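Local coordinates for enterobactin synthetase component F-related protein (Vibrio cholerae serotype O1, PDB 4OXI), which probably activates glycine with ATP as an adenylation-domain ligase, and is captured here with glycyl-adenosine-5'-phosphate bound, at residues Q320-H325 with E346-A351; S333-Q338 with Q354-L359; Q338-D343 with A381-G386. All coordinates share one frame; numbering follows the deposited sequence.

Contact 1: Q320-H325 with E346-A351; sequences QTLTPH and EQWQQA
The carbonyl oxygen of Gln350, near the end of helix 342-352, accepts the backbone N-H of His325, with His325 N 2.9 Å from Gln350 O and an almost straight N-H...O angle of 171°. A second grip on Gln350 O comes from the amide NE2 of Gln353, and the CA of Pro324 leans against the same oxygen at 3.4 Å, a CA-H...O approach. One residue further on, the CB of Ala351 rests on Thr323 O at 3.6 Å. The apolar half of the contact belongs to Leu322. Both of its methyls, CD1 and CD2, meet Trp348 CE3 at 3.9 Å, the leucine side chain crossing that of the tryptophan at about a right angle, and CD2 also presses on Ala351 CB at 3.6 Å. Trp348 carries its indole anti to the backbone N (chi1 -174°), which swings the six-membered ring back to Leu322 although its CB starts out away from the loop. The indole NE1 is hydrogen-bonded to Ser333 OG on the neighbouring strand, and Leu322 also packs on Ala316 and Leu317 of helix 311-318. Gln350 O lies too near the helix end to be met by the N-H four residues on, since Gln354 is already beyond the helix; His325 N and Gln353 NE2 satisfy it instead, while Leu322 supplies the apolar packing.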
loop_
_atom_site.group_PDB
_atom_site.type_symbol
_atom_site.label_atom_id
_atom_site.label_comp_id
_atom_site.label_asym_id
_atom_site.label_seq_id
_atom_site.Cartn_x
_atom_site.Cartn_y
_atom_site.Cartn_z
ATOM N N GLN A 320 -16.551 16.323 13.258
ATOM C CA GLN A 320 -16.343 17.649 13.844
ATOM C C GLN A 320 -15.073 17.714 14.703
ATOM O O GLN A 320 -15.114 18.195 15.832
ATOM C CB GLN A 320 -17.575 18.051 14.668
ATOM C CG GLN A 320 -18.911 17.674 14.002
ATOM C CD GLN A 320 -20.128 17.921 14.891
ATOM O OE1 GLN A 320 -20.096 18.756 15.801
ATOM N NE2 GLN A 320 -21.207 17.191 14.627
ATOM N N THR A 321 -13.951 17.229 14.167
ATOM C CA THR A 321 -12.692 17.182 14.914
ATOM C C THR A 321 -11.597 18.027 14.283
ATOM O O THR A 321 -10.479 18.093 14.801
ATOM C CB THR A 321 -12.141 15.737 15.048
ATOM O OG1 THR A 321 -12.076 15.116 13.753
ATOM C CG2 THR A 321 -13.010 14.908 15.963
ATOM N N LEU A 322 -11.909 18.662 13.163
ATOM C CA LEU A 322 -10.892 19.374 12.407
ATOM C C LEU A 322 -11.022 20.876 12.580
ATOM O O LEU A 322 -11.145 21.609 11.600
ATOM C CB LEU A 322 -11.008 19.039 10.917
ATOM C CG LEU A 322 -10.012 18.082 10.262
ATOM C CD1 LEU A 322 -9.933 18.352 8.760
ATOM C CD2 LEU A 322 -8.640 18.176 10.899
ATOM N N THR A 323 -10.991 21.353 13.812
ATOM C CA THR A 323 -11.079 22.790 14.020
ATOM C C THR A 323 -9.695 23.400 13.816
ATOM O O THR A 323 -8.686 22.710 13.970
ATOM C CB THR A 323 -11.630 23.119 15.411
ATOM O OG1 THR A 323 -10.693 22.692 16.401
ATOM C CG2 THR A 323 -12.950 22.396 15.633
ATOM N N PRO A 324 -9.642 24.686 13.430
ATOM C CA PRO A 324 -8.340 25.337 13.242
ATOM C C PRO A 324 -7.460 25.230 14.479
ATOM O O PRO A 324 -7.961 25.290 15.602
ATOM C CB PRO A 324 -8.726 26.795 12.972
ATOM C CG PRO A 324 -10.046 26.676 12.248
ATOM C CD PRO A 324 -10.754 25.514 12.919
ATOM N N HIS A 325 -6.167 25.029 14.250
ATOM C CA HIS A 325 -5.160 24.907 15.301
ATOM C C HIS A 325 -5.310 23.668 16.187
ATOM O O HIS A 325 -4.555 23.507 17.144
ATOM C CB HIS A 325 -5.116 26.180 16.156
ATOM C CG HIS A 325 -5.014 27.437 15.352
ATOM N ND1 HIS A 325 -3.818 27.906 14.852
ATOM C CD2 HIS A 325 -5.962 28.319 14.951
ATOM C CE1 HIS A 325 -4.033 29.021 14.175
ATOM N NE2 HIS A 325 -5.325 29.293 14.219
ATOM N N GLU A 346 -7.194 22.440 2.420
ATOM C CA GLU A 346 -7.238 23.695 3.177
ATOM C C GLU A 346 -7.715 23.476 4.609
ATOM O O GLU A 346 -7.107 23.983 5.555
ATOM C CB GLU A 346 -8.105 24.751 2.479
ATOM C CG GLU A 346 -8.410 25.989 3.335
ATOM C CD GLU A 346 -7.172 26.819 3.697
ATOM O OE1 GLU A 346 -6.103 26.642 3.066
ATOM O OE2 GLU A 346 -7.274 27.659 4.621
ATOM N N GLN A 347 -8.782 22.700 4.773
ATOM C CA GLN A 347 -9.299 22.441 6.108
ATOM C C GLN A 347 -8.320 21.634 6.965
ATOM O O GLN A 347 -8.235 21.839 8.173
ATOM C CB GLN A 347 -10.667 21.768 6.035
ATOM C CG GLN A 347 -11.776 22.738 5.652
ATOM C CD GLN A 347 -13.084 22.041 5.352
ATOM O OE1 GLN A 347 -13.312 21.580 4.229
ATOM N NE2 GLN A 347 -13.955 21.959 6.351
ATOM N N TRP A 348 -7.569 20.727 6.347
ATOM C CA TRP A 348 -6.603 19.959 7.116
ATOM C C TRP A 348 -5.449 20.876 7.502
ATOM O O TRP A 348 -4.971 20.829 8.638
ATOM C CB TRP A 348 -6.101 18.737 6.331
ATOM C CG TRP A 348 -5.203 17.819 7.139
ATOM C CD1 TRP A 348 -3.849 17.905 7.274
ATOM C CD2 TRP A 348 -5.610 16.680 7.909
ATOM N NE1 TRP A 348 -3.382 16.884 8.081
ATOM C CE2 TRP A 348 -4.446 16.118 8.482
ATOM C CE3 TRP A 348 -6.847 16.071 8.162
ATOM C CZ2 TRP A 348 -4.483 14.984 9.298
ATOM C CZ3 TRP A 348 -6.885 14.946 8.980
ATOM C CH2 TRP A 348 -5.710 14.416 9.536
ATOM N N GLN A 349 -5.018 21.724 6.568
ATOM C CA GLN A 349 -3.903 22.631 6.844
ATOM C C GLN A 349 -4.233 23.681 7.921
ATOM O O GLN A 349 -3.357 24.083 8.692
ATOM C CB GLN A 349 -3.393 23.303 5.559
ATOM C CG GLN A 349 -2.198 24.234 5.805
ATOM C CD GLN A 349 -1.347 24.437 4.567
ATOM O OE1 GLN A 349 -1.711 25.199 3.661
ATOM N NE2 GLN A 349 -0.204 23.755 4.516
ATOM N N GLN A 350 -5.490 24.115 7.989
ATOM C CA GLN A 350 -5.900 25.037 9.051
ATOM C C GLN A 350 -5.790 24.381 10.419
ATOM O O GLN A 350 -5.477 25.045 11.410
ATOM C CB GLN A 350 -7.320 25.559 8.821
ATOM C CG GLN A 350 -7.403 26.691 7.792
ATOM C CD GLN A 350 -6.543 27.895 8.172
ATOM O OE1 GLN A 350 -6.888 28.655 9.085
ATOM N NE2 GLN A 350 -5.414 28.068 7.480
ATOM N N ALA A 351 -6.038 23.075 10.482
ATOM C CA ALA A 351 -5.906 22.359 11.754
ATOM C C ALA A 351 -4.456 22.214 12.163
ATOM O O ALA A 351 -4.137 22.333 13.343
ATOM C CB ALA A 351 -6.569 21.002 11.688
#

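Contact 2: S333-Q338 with Q354-L359. With GAP (glycyl-adenosine-5'-phosphate), chain B.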
loop_
_atom_site.group_PDB
_atom_site.type_symbol
_atom_site.label_atom_id
_atom_site.label_comp_id
_atom_site.label_asym_id
_atom_site.label_seq_id
_atom_site.Cartn_x
_atom_site.Cartn_y
_atom_site.Cartn_z
ATOM N N SER A 333 2.043 16.418 6.735
ATOM C CA SER A 333 0.846 15.670 6.368
ATOM C C SER A 333 0.961 15.250 4.924
ATOM O O SER A 333 0.993 16.111 4.030
ATOM C CB SER A 333 -0.395 16.553 6.508
ATOM O OG SER A 333 -0.681 16.834 7.870
ATOM N N PHE A 334 1.020 13.943 4.672
ATOM C CA PHE A 334 1.041 13.472 3.288
ATOM C C PHE A 334 -0.287 12.802 2.950
ATOM O O PHE A 334 -0.860 12.095 3.785
ATOM C CB PHE A 334 2.166 12.462 3.062
ATOM C CG PHE A 334 3.557 13.000 3.286
ATOM C CD1 PHE A 334 4.289 13.526 2.233
ATOM C CD2 PHE A 334 4.159 12.911 4.535
ATOM C CE1 PHE A 334 5.593 13.993 2.429
ATOM C CE2 PHE A 334 5.439 13.368 4.737
ATOM C CZ PHE A 334 6.163 13.911 3.675
ATOM N N PHE A 335 -0.771 13.008 1.731
ATOM C CA PHE A 335 -1.954 12.300 1.261
ATOM C C PHE A 335 -1.671 11.670 -0.096
ATOM O O PHE A 335 -1.019 12.284 -0.947
ATOM C CB PHE A 335 -3.163 13.237 1.222
ATOM C CG PHE A 335 -3.548 13.751 2.586
ATOM C CD1 PHE A 335 -4.135 12.905 3.521
ATOM C CD2 PHE A 335 -3.279 15.056 2.953
ATOM C CE1 PHE A 335 -4.468 13.362 4.800
ATOM C CE2 PHE A 335 -3.616 15.521 4.224
ATOM C CZ PHE A 335 -4.200 14.669 5.149
ATOM N N CYS A 336 -2.120 10.429 -0.283
ATOM C CA CYS A 336 -1.866 9.716 -1.527
ATOM C C CYS A 336 -3.039 8.822 -1.825
ATOM O O CYS A 336 -3.716 8.349 -0.899
ATOM C CB CYS A 336 -0.620 8.835 -1.400
ATOM S SG CYS A 336 -0.088 8.059 -2.973
ATOM N N GLY A 337 -3.291 8.581 -3.107
ATOM C CA GLY A 337 -4.230 7.541 -3.478
ATOM C C GLY A 337 -5.465 7.975 -4.235
ATOM O O GLY A 337 -5.992 7.196 -5.035
ATOM N N GLN A 338 -5.937 9.192 -3.963
ATOM C CA GLN A 338 -7.133 9.743 -4.594
ATOM C C GLN A 338 -6.927 11.228 -4.811
ATOM O O GLN A 338 -6.072 11.839 -4.156
ATOM C CB GLN A 338 -8.352 9.595 -3.681
ATOM C CG GLN A 338 -8.424 8.299 -2.948
ATOM C CD GLN A 338 -9.610 8.229 -2.019
ATOM O OE1 GLN A 338 -9.456 8.269 -0.792
ATOM N NE2 GLN A 338 -10.810 8.123 -2.597
ATOM N N GLN A 354 0.443 23.622 9.246
ATOM C CA GLN A 354 1.745 23.145 8.783
ATOM C C GLN A 354 1.682 22.476 7.394
ATOM O O GLN A 354 0.590 22.269 6.865
ATOM C CB GLN A 354 2.372 22.284 9.886
ATOM C CG GLN A 354 2.882 23.168 11.036
ATOM C CD GLN A 354 3.352 22.389 12.240
ATOM O OE1 GLN A 354 4.547 22.254 12.467
ATOM N NE2 GLN A 354 2.410 21.886 13.034
ATOM N N PRO A 355 2.847 22.201 6.775
ATOM C CA PRO A 355 2.828 21.706 5.387
ATOM C C PRO A 355 1.951 20.464 5.108
ATOM O O PRO A 355 1.883 19.531 5.914
ATOM C CB PRO A 355 4.301 21.383 5.116
ATOM C CG PRO A 355 5.062 22.386 5.954
ATOM C CD PRO A 355 4.214 22.584 7.203
ATOM N N VAL A 356 1.285 20.484 3.956
ATOM C CA VAL A 356 0.474 19.380 3.476
ATOM C C VAL A 356 1.050 19.008 2.116
ATOM O O VAL A 356 1.288 19.885 1.298
ATOM C CB VAL A 356 -0.992 19.817 3.322
ATOM C CG1 VAL A 356 -1.794 18.769 2.602
ATOM C CG2 VAL A 356 -1.609 20.116 4.698
ATOM N N ILE A 357 1.299 17.722 1.880
ATOM C CA ILE A 357 1.970 17.288 0.657
ATOM C C ILE A 357 1.092 16.300 -0.104
ATOM O O ILE A 357 0.674 15.288 0.462
ATOM C CB ILE A 357 3.304 16.577 0.975
ATOM C CG1 ILE A 357 4.181 17.417 1.907
ATOM C CG2 ILE A 357 4.056 16.215 -0.305
ATOM C CD1 ILE A 357 4.474 18.796 1.377
ATOM N N ASN A 358 0.802 16.585 -1.372
ATOM C CA ASN A 358 0.049 15.648 -2.213
ATOM C C ASN A 358 1.053 14.688 -2.823
ATOM O O ASN A 358 2.041 15.136 -3.395
ATOM C CB ASN A 358 -0.713 16.397 -3.324
ATOM C CG ASN A 358 -1.746 15.520 -4.043
ATOM O OD1 ASN A 358 -2.077 14.420 -3.588
ATOM N ND2 ASN A 358 -2.281 16.025 -5.156
ATOM N N LEU A 359 0.838 13.382 -2.680
ATOM C CA LEU A 359 1.739 12.403 -3.294
ATOM C C LEU A 359 0.956 11.597 -4.309
ATOM O O LEU A 359 -0.191 11.236 -4.043
ATOM C CB LEU A 359 2.301 11.433 -2.255
ATOM C CG LEU A 359 3.267 11.897 -1.176
ATOM C CD1 LEU A 359 3.703 10.723 -0.254
ATOM C CD2 LEU A 359 4.454 12.506 -1.836
HETATM N N GAP B . 0.819 3.785 -4.056
HETATM C CA GAP B . -0.266 4.715 -3.626
HETATM C C GAP B . -1.560 4.204 -4.230
HETATM O O GAP B . -2.636 4.738 -4.031
HETATM P PA GAP B . -2.660 2.238 -5.805
HETATM O O1A GAP B . -1.938 1.368 -6.804
HETATM O O2A GAP B . -3.586 1.623 -4.768
HETATM O O3A GAP B . -1.470 3.035 -5.086
HETATM C "C5'" GAP B . -2.824 3.941 -7.792
HETATM O "O5'" GAP B . -3.458 3.339 -6.663
HETATM C "C4'" GAP B . -3.804 4.885 -8.458
HETATM O "O4'" GAP B . -4.360 5.762 -7.475
HETATM C "C3'" GAP B . -3.150 5.827 -9.444
HETATM O "O3'" GAP B . -2.992 5.209 -10.721
HETATM C "C2'" GAP B . -4.120 6.995 -9.457
HETATM O "O2'" GAP B . -5.273 6.670 -10.218
HETATM C "C1'" GAP B . -4.644 7.039 -8.045
HETATM N N9 GAP B . -3.907 8.071 -7.282
HETATM C C8 GAP B . -2.854 7.847 -6.474
HETATM N N7 GAP B . -2.417 9.000 -5.908
HETATM C C5 GAP B . -3.203 9.995 -6.374
HETATM C C6 GAP B . -3.275 11.459 -6.192
HETATM N N6 GAP B . -2.413 12.100 -5.357
HETATM N N1 GAP B . -4.240 12.123 -6.871
HETATM C C2 GAP B . -5.110 11.493 -7.694
HETATM N N3 GAP B . -5.095 10.162 -7.902
HETATM C C4 GAP B . -4.184 9.376 -7.277
HETATM O O HOH W 1 0.712 19.331 8.467
HETATM O O HOH W 2 -4.156 12.251 -2.192
#
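Leu359 N donates to Phe335 O at 2.8 Å, anchoring the residue whose own carbonyl reads the adenine. GAP N6 lies 2.7 Å from Leu359 O and 2.9 Å from Asn358 OD1, the bond to the backbone oxygen being the straighter (158° against 133°). Beside them, Gly337 N comes within 3.0 Å of GAP N7, and Cys336 SG stands 3.4 Å from the CA of the glycyl group. A chi1 of -168° sets the Asn358 amide beside its own carbonyl carbon and turns it to the purine, and its ND2 is held by Pro384 O. Behind this first shell run the parallel strands 332-336 and 356-360, the two strands of a beta-alpha-beta unit whose helix is 342-352, adjacent inside a mixed sheet. Their ladder continues through Phe335 N to Ile357 O and Ile357 N to Ser333 O. On one face Phe334 lies alongside Ile357, CD1 to Ile357 CB at 3.4 Å, with the methyl CD1 of Leu359 next to the same ring. On the other, Val356 CG1 meets the edge of the Phe335 ring, 4.0 Å from Phe335 CD2, and Trp348 of the helix meets that ring edge-to-face and touches Val356.

Contact 3: Q338-D343 with A381-G386. With GAP (glycyl-adenosine-5'-phosphate), chain B.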
loop_
_atom_site.group_PDB
_atom_site.type_symbol
_atom_site.label_atom_id
_atom_site.label_comp_id
_atom_site.label_asym_id
_atom_site.label_seq_id
_atom_site.Cartn_x
_atom_site.Cartn_y
_atom_site.Cartn_z
ATOM N N GLN A 338 -5.937 9.192 -3.963
ATOM C CA GLN A 338 -7.133 9.743 -4.594
ATOM C C GLN A 338 -6.927 11.228 -4.811
ATOM O O GLN A 338 -6.072 11.839 -4.156
ATOM C CB GLN A 338 -8.352 9.595 -3.681
ATOM C CG GLN A 338 -8.424 8.299 -2.948
ATOM C CD GLN A 338 -9.610 8.229 -2.019
ATOM O OE1 GLN A 338 -9.456 8.269 -0.792
ATOM N NE2 GLN A 338 -10.810 8.123 -2.597
ATOM N N ALA A 339 -7.730 11.811 -5.697
ATOM C CA ALA A 339 -7.685 13.251 -5.957
ATOM C C ALA A 339 -7.829 14.040 -4.665
ATOM O O ALA A 339 -8.776 13.829 -3.894
ATOM C CB ALA A 339 -8.762 13.659 -6.954
ATOM N N LEU A 340 -6.860 14.918 -4.406
ATOM C CA LEU A 340 -6.897 15.761 -3.214
ATOM C C LEU A 340 -7.611 17.053 -3.579
ATOM O O LEU A 340 -7.159 17.792 -4.455
ATOM C CB LEU A 340 -5.476 16.056 -2.725
ATOM C CG LEU A 340 -5.327 16.919 -1.476
ATOM C CD1 LEU A 340 -6.066 16.283 -0.309
ATOM C CD2 LEU A 340 -3.861 17.113 -1.129
ATOM N N LEU A 341 -8.742 17.321 -2.943
ATOM C CA LEU A 341 -9.465 18.548 -3.250
ATOM C C LEU A 341 -8.913 19.730 -2.470
ATOM O O LEU A 341 -8.515 19.585 -1.311
ATOM C CB LEU A 341 -10.957 18.377 -2.999
ATOM C CG LEU A 341 -11.601 17.742 -4.226
ATOM C CD1 LEU A 341 -13.077 17.589 -4.052
ATOM C CD2 LEU A 341 -11.319 18.613 -5.424
ATOM N N HIS A 342 -8.871 20.889 -3.121
ATOM C CA HIS A 342 -8.283 22.078 -2.529
ATOM C C HIS A 342 -8.916 22.379 -1.182
ATOM O O HIS A 342 -8.202 22.624 -0.198
ATOM C CB HIS A 342 -8.434 23.290 -3.447
ATOM C CG HIS A 342 -7.759 24.514 -2.917
ATOM N ND1 HIS A 342 -6.466 24.855 -3.259
ATOM C CD2 HIS A 342 -8.175 25.450 -2.030
ATOM C CE1 HIS A 342 -6.123 25.961 -2.621
ATOM N NE2 HIS A 342 -7.142 26.341 -1.870
ATOM N N ASP A 343 -10.248 22.338 -1.143
ATOM C CA ASP A 343 -11.004 22.646 0.070
ATOM C C ASP A 343 -10.733 21.663 1.211
ATOM O O ASP A 343 -10.742 22.049 2.390
ATOM C CB ASP A 343 -12.509 22.732 -0.233
ATOM C CG ASP A 343 -12.862 23.932 -1.120
ATOM O OD1 ASP A 343 -12.105 24.935 -1.109
ATOM O OD2 ASP A 343 -13.897 23.870 -1.829
ATOM N N ALA A 381 -9.261 24.348 -8.019
ATOM C CA ALA A 381 -10.246 23.487 -7.354
ATOM C C ALA A 381 -9.654 22.182 -6.802
ATOM O O ALA A 381 -10.210 21.572 -5.877
ATOM C CB ALA A 381 -11.393 23.186 -8.287
ATOM N N SER A 382 -8.541 21.741 -7.380
ATOM C CA SER A 382 -7.871 20.527 -6.914
ATOM C C SER A 382 -6.393 20.808 -6.705
ATOM O O SER A 382 -5.849 21.775 -7.245
ATOM C CB SER A 382 -8.009 19.417 -7.945
ATOM O OG SER A 382 -7.393 19.827 -9.155
ATOM N N VAL A 383 -5.745 19.960 -5.920
ATOM C CA VAL A 383 -4.312 20.066 -5.703
ATOM C C VAL A 383 -3.620 19.271 -6.795
ATOM O O VAL A 383 -3.957 18.106 -7.032
ATOM C CB VAL A 383 -3.932 19.520 -4.323
ATOM C CG1 VAL A 383 -2.438 19.651 -4.074
ATOM C CG2 VAL A 383 -4.727 20.234 -3.236
ATOM N N PRO A 384 -2.668 19.902 -7.492
ATOM C CA PRO A 384 -1.868 19.207 -8.512
ATOM C C PRO A 384 -1.157 17.988 -7.919
ATOM O O PRO A 384 -0.884 17.983 -6.719
ATOM C CB PRO A 384 -0.817 20.249 -8.905
ATOM C CG PRO A 384 -1.453 21.598 -8.554
ATOM C CD PRO A 384 -2.346 21.339 -7.379
ATOM N N ILE A 385 -0.856 16.980 -8.736
ATOM C CA ILE A 385 -0.017 15.871 -8.271
ATOM C C ILE A 385 1.460 16.245 -8.413
ATOM O O ILE A 385 2.343 15.562 -7.890
ATOM C CB ILE A 385 -0.322 14.544 -9.004
ATOM C CG1 ILE A 385 -0.276 14.714 -10.523
ATOM C CG2 ILE A 385 -1.694 14.016 -8.604
ATOM C CD1 ILE A 385 -0.298 13.350 -11.283
ATOM N N GLY A 386 1.728 17.332 -9.131
ATOM C CA GLY A 386 3.031 17.978 -9.039
ATOM C C GLY A 386 4.043 17.541 -10.071
ATOM O O GLY A 386 3.751 17.479 -11.273
HETATM N N GAP B . 0.819 3.785 -4.056
HETATM C CA GAP B . -0.266 4.715 -3.626
HETATM C C GAP B . -1.560 4.204 -4.230
HETATM O O GAP B . -2.636 4.738 -4.031
HETATM P PA GAP B . -2.660 2.238 -5.805
HETATM O O1A GAP B . -1.938 1.368 -6.804
HETATM O O2A GAP B . -3.586 1.623 -4.768
HETATM O O3A GAP B . -1.470 3.035 -5.086
HETATM C "C5'" GAP B . -2.824 3.941 -7.792
HETATM O "O5'" GAP B . -3.458 3.339 -6.663
HETATM C "C4'" GAP B . -3.804 4.885 -8.458
HETATM O "O4'" GAP B . -4.360 5.762 -7.475
HETATM C "C3'" GAP B . -3.150 5.827 -9.444
HETATM O "O3'" GAP B . -2.992 5.209 -10.721
HETATM C "C2'" GAP B . -4.120 6.995 -9.457
HETATM O "O2'" GAP B . -5.273 6.670 -10.218
HETATM C "C1'" GAP B . -4.644 7.039 -8.045
HETATM N N9 GAP B . -3.907 8.071 -7.282
HETATM C C8 GAP B . -2.854 7.847 -6.474
HETATM N N7 GAP B . -2.417 9.000 -5.908
HETATM C C5 GAP B . -3.203 9.995 -6.374
HETATM C C6 GAP B . -3.275 11.459 -6.192
HETATM N N6 GAP B . -2.413 12.100 -5.357
HETATM N N1 GAP B . -4.240 12.123 -6.871
HETATM C C2 GAP B . -5.110 11.493 -7.694
HETATM N N3 GAP B . -5.095 10.162 -7.902
HETATM C C4 GAP B . -4.184 9.376 -7.277
HETATM O O HOH W 3 -4.544 14.952 -6.255
HETATM O O HOH W 4 -4.597 23.894 -5.128
#
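Leu340 lies alongside Val383, the two side chains pointing the same way, with Leu340 CG 3.8 Å from Val383 CG2. With chi1 at -180° the leucine branch stretches away from its own N and lays CD2 against the valine as well, and both residues also pack on Asn358 of strand 356-360. Two backbone bonds lie on either side of Leu341 and Ser382. Val383 N donates to Leu340 O at 3.0 Å, almost straight at 176°, and His342 N donates to Ala381 O at 3.1 Å, approaching from above the carbonyl plane. Together they bridge Leu341, the N-cap of helix 342-352, to Ser382 in the loop leading to strand 387-388. Water extends the join at either end: one molecule accepts from Leu340 N and makes a weak bond to Val383 O, and another sits in the plane of the His342 ring, 2.8 Å from ND1, while donating to Ser382 O. Near the ligand, Ile385 CG2 lies 3.6 Å from GAP N1 and Ala339 N 3.3 Å from GAP C2, so both segments border the adenine. Because Ala381 O takes up the N-H of His342, an N-H of the first helical turn that has no acceptor within the helix, the loop itself supplies the partner that a helix start lacks.

Overall arrangement
From the N terminus, the chain leaves helix 311-318 through 320-325, runs along strand 332-336, turns past Gln338, goes back through helix 342-352 and then follows strand 356-360 in the same direction as the first strand. Contact 1 closes the loop from 320-325 to the far end of that helix, and contact 2 closes the beta-alpha-beta crossover by pairing its two strands. Contact 3 brings 381-386, beyond strand 370-373, back to the start of the helix. In sequence each pair of contacts crosses, none nesting in another. Contacts 1 and 2 meet where Trp348 reaches strand 332-336 and Gln349 the turn before strand 356-360; contacts 2 and 3 share Gln338, meet at Asn358 and both touch the ligand, whereas the Trp348 side chain of contact 1 is about 14 Å from it.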